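PDB 4G3H: arginase (RocF) from Helicobacter pylori, which probably hydrolyses L-arginine to L-ornithine and urea, the urea-cycle reaction of a manganese-dependent arginase with two metal ions per subunit. Local coordinates for residues S89-M94 and Y114-A119. Numbering follows the deposited sequence.
With MN (manganese (II) ion), chain E; MN (manganese (II) ion), chain F.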
ATOM      1  N   SER A  89      -1.546  -4.734  -6.609  1.00 15.94           N
ATOM      2  CA  SER A  89      -0.719  -5.613  -7.262  1.00 15.30           C
ATOM      3  C   SER A  89       0.726  -5.370  -6.937  1.00 17.42           C
ATOM      4  O   SER A  89       1.174  -6.017  -6.415  1.00 18.38           O
ATOM      5  CB  SER A  89      -0.892  -5.577  -8.763  1.00 19.41           C
ATOM      6  OG  SER A  89      -0.317  -6.492  -9.435  1.00 19.88           O
ATOM      7  N   GLU A  90       1.240  -4.274  -7.268  1.00 17.73           N
ATOM      8  CA  GLU A  90       2.520  -3.805  -7.004  1.00 21.94           C
ATOM      9  C   GLU A  90       2.605  -2.547  -6.213  1.00 20.92           C
ATOM     10  O   GLU A  90       1.874  -1.777  -6.426  1.00 19.88           O
ATOM     11  CB  GLU A  90       3.389  -3.848  -8.257  1.00 39.81           C
ATOM     12  CG  GLU A  90       3.039  -3.058  -9.349  1.00 47.12           C
ATOM     13  CD  GLU A  90       3.931  -3.285 -10.557  1.00 54.92           C
ATOM     14  OE1 GLU A  90       3.969  -4.290 -11.212  1.00 56.34           O
ATOM     15  OE2 GLU A  90       4.547  -2.395 -10.915  1.00 56.10           O
ATOM     16  N   HIS A  91       3.484  -2.473  -5.219  1.00 20.19           N
ATOM     17  CA  HIS A  91       3.519  -1.279  -4.401  1.00 20.32           C
ATOM     18  C   HIS A  91       3.688   0.043  -5.125  1.00 20.33           C
ATOM     19  O   HIS A  91       3.214   1.067  -4.645  1.00 20.98           O
ATOM     20  CB  HIS A  91       4.577  -1.398  -3.303  1.00 17.75           C
ATOM     21  CG  HIS A  91       4.058  -1.039  -1.946  1.00 18.54           C
ATOM     22  ND1 HIS A  91       2.892  -0.325  -1.767  1.00 20.48           N
ATOM     23  CD2 HIS A  91       4.530  -1.305  -0.709  1.00 16.59           C
ATOM     24  CE1 HIS A  91       2.668  -0.170  -0.475  1.00 18.78           C
ATOM     25  NE2 HIS A  91       3.647  -0.756   0.189  1.00 19.80           N
ATOM     26  N   ALA A  92       4.344   0.042  -6.277  1.00 21.37           N
ATOM     27  CA  ALA A  92       4.532   1.286  -7.011  1.00 22.46           C
ATOM     28  C   ALA A  92       3.196   1.955  -7.328  1.00 22.78           C
ATOM     29  O   ALA A  92       3.131   3.176  -7.436  1.00 23.10           O
ATOM     30  CB  ALA A  92       5.315   1.033  -8.301  1.00 19.84           C
ATOM     31  N   ASN A  93       2.133   1.160  -7.463  1.00 21.76           N
ATOM     32  CA  ASN A  93       0.805   1.705  -7.770  1.00 20.44           C
ATOM     33  C   ASN A  93       0.219   2.522  -6.622  1.00 19.89           C
ATOM     34  O   ASN A  93      -0.770   3.236  -6.797  1.00 19.13           O
ATOM     35  CB  ASN A  93      -0.178   0.586  -8.131  1.00 18.56           C
ATOM     36  CG  ASN A  93       0.185  -0.118  -9.422  1.00 19.12           C
ATOM     37  OD1 ASN A  93       0.711   0.497 -10.347  1.00 18.70           O
ATOM     38  ND2 ASN A  93      -0.115  -1.413  -9.500  1.00 16.28           N
ATOM     39  N   MET A  94       0.830   2.406  -5.448  1.00 18.88           N
ATOM     40  CA  MET A  94       0.368   3.130  -4.273  1.00 20.65           C
ATOM     41  C   MET A  94       0.379   4.640  -4.522  1.00 20.30           C
ATOM     42  O   MET A  94      -0.445   5.366  -3.977  1.00 18.71           O
ATOM     43  CB  MET A  94       1.247   2.774  -3.065  1.00 21.74           C
ATOM     44  CG  MET A  94       0.864   3.446  -1.757  1.00 24.81           C
ATOM     45  SD  MET A  94       1.744   5.008  -1.465  1.00 30.05           S
ATOM     46  CE  MET A  94       1.023   5.513   0.122  1.00 25.10           C
ATOM     47  N   TYR A 114       2.261   2.189   7.078  1.00 16.40           N
ATOM     48  CA  TYR A 114       2.966   1.500   6.001  1.00 17.22           C
ATOM     49  C   TYR A 114       3.700   0.261   6.510  1.00 17.19           C
ATOM     50  O   TYR A 114       4.756   0.376   7.130  1.00 16.89           O
ATOM     51  CB  TYR A 114       3.975   2.480   5.375  1.00 15.62           C
ATOM     52  CG  TYR A 114       4.315   2.236   3.922  1.00 16.47           C
ATOM     53  CD1 TYR A 114       3.457   2.660   2.908  1.00 15.27           C
ATOM     54  CD2 TYR A 114       5.507   1.615   3.558  1.00 16.44           C
ATOM     55  CE1 TYR A 114       3.773   2.482   1.572  1.00 18.15           C
ATOM     56  CE2 TYR A 114       5.838   1.426   2.207  1.00 19.70           C
ATOM     57  CZ  TYR A 114       4.962   1.868   1.221  1.00 18.60           C
ATOM     58  OH  TYR A 114       5.271   1.718  -0.111  1.00 17.49           O
ATOM     59  N   LEU A 115       3.143  -0.917   6.248  1.00 20.74           N
ATOM     60  CA  LEU A 115       3.749  -2.175   6.684  1.00 19.96           C
ATOM     61  C   LEU A 115       4.539  -2.708   5.508  1.00 21.25           C
ATOM     62  O   LEU A 115       3.962  -3.088   4.488  1.00 19.32           O
ATOM     63  CB  LEU A 115       2.664  -3.167   7.108  1.00 13.55           C
ATOM     64  CG  LEU A 115       1.945  -2.799   8.412  1.00 12.59           C
ATOM     65  CD1 LEU A 115       1.128  -1.527   8.209  1.00 11.74           C
ATOM     66  CD2 LEU A 115       1.038  -3.961   8.841  1.00 13.73           C
ATOM     67  N   ASP A 116       5.860  -2.764   5.661  1.00 22.12           N
ATOM     68  CA  ASP A 116       6.706  -3.149   4.540  1.00 22.21           C
ATOM     69  C   ASP A 116       8.128  -3.455   5.011  1.00 23.74           C
ATOM     70  O   ASP A 116       8.572  -2.959   6.049  1.00 23.01           O
ATOM     71  CB  ASP A 116       6.735  -1.954   3.581  1.00 17.39           C
ATOM     72  CG  ASP A 116       7.198  -2.301   2.188  1.00 17.79           C
ATOM     73  OD1 ASP A 116       8.174  -3.055   2.016  1.00 22.18           O
ATOM     74  OD2 ASP A 116       6.583  -1.777   1.249  1.00 18.26           O
ATOM     75  N   ALA A 117       8.840  -4.273   4.245  1.00 21.25           N
ATOM     76  CA  ALA A 117      10.219  -4.589   4.575  1.00 22.88           C
ATOM     77  C   ALA A 117      11.070  -3.430   4.056  1.00 23.77           C
ATOM     78  O   ALA A 117      12.215  -3.258   4.473  1.00 24.48           O
ATOM     79  CB  ALA A 117      10.645  -5.892   3.899  1.00 23.89           C
ATOM     80  N   HIS A 118      10.488  -2.636   3.153  1.00 20.68           N
ATOM     81  CA  HIS A 118      11.180  -1.497   2.539  1.00 21.35           C
ATOM     82  C   HIS A 118      10.543  -0.139   2.835  1.00 19.44           C
ATOM     83  O   HIS A 118       9.362  -0.051   3.162  1.00 17.74           O
ATOM     84  CB  HIS A 118      11.244  -1.679   1.016  1.00 25.15           C
ATOM     85  CG  HIS A 118      11.649  -3.054   0.586  1.00 26.00           C
ATOM     86  ND1 HIS A 118      10.735  -4.052   0.333  1.00 25.79           N
ATOM     87  CD2 HIS A 118      12.872  -3.608   0.406  1.00 27.12           C
ATOM     88  CE1 HIS A 118      11.375  -5.164   0.017  1.00 25.04           C
ATOM     89  NE2 HIS A 118      12.673  -4.922   0.056  1.00 28.31           N
ATOM     90  N   ALA A 119      11.334   0.919   2.693  1.00 20.18           N
ATOM     91  CA  ALA A 119      10.866   2.281   2.924  1.00 20.96           C
ATOM     92  C   ALA A 119      10.213   2.848   1.659  1.00 21.56           C
ATOM     93  O   ALA A 119       9.391   3.763   1.728  1.00 21.29           O
ATOM     94  CB  ALA A 119      12.036   3.168   3.357  1.00 22.52           C
TER
HETATM   95 MN    MN E 500       6.753  -1.891  -0.805  1.00 32.17          MN
HETATM   96 MN    MN F 501       8.423  -4.132   0.064  1.00 28.33          MN
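His91 and Tyr114 meet as two nearly parallel rings, 4° between their planes, but laterally offset, with little ring-on-ring overlap and 4.6 Å between their centroids. What lies over the imidazole is mainly the phenol oxygen: Tyr114 OH sits above the centre of the His91 ring, 3.0 Å from its plane. That hydroxyl is hydrogen-bonded to Asp120, itself a manganese ligand. Beside the hydroxyl-bearing carbon, the methyl CE of Met94 approaches the ring obliquely, 4.3 Å from Tyr114 CE1, while Pro136 and Leu137 also pack on both side chains.

The Asp116 side chain points back at His91 from the opposite direction, its carboxylate at the imidazole's edge and only 7° from coplanar with it. The imidazole is probably modelled turned over, so which ring atoms face the carboxylate and the chain E manganese is doubtful. CG of Asp116 is anti to the backbone N (chi1 -162°), carrying the carboxylate toward the metals. OD2 binds the chain E manganese at 2.1 Å and OD1 the chain F manganese at 2.2 Å. OD1 also accepts the backbone N of His118 at 2.6 Å, from above the carboxylate plane, closing an Asx turn; His118 ND1 binds the chain F ion at 2.3 Å. Asp234, ending strand 228-234, binds both ions, and Asp236 beyond it the chain F ion. Asp116 is thus the bridging aspartate of arginase's binuclear cluster, tied through OD1 to the loop supplying His118.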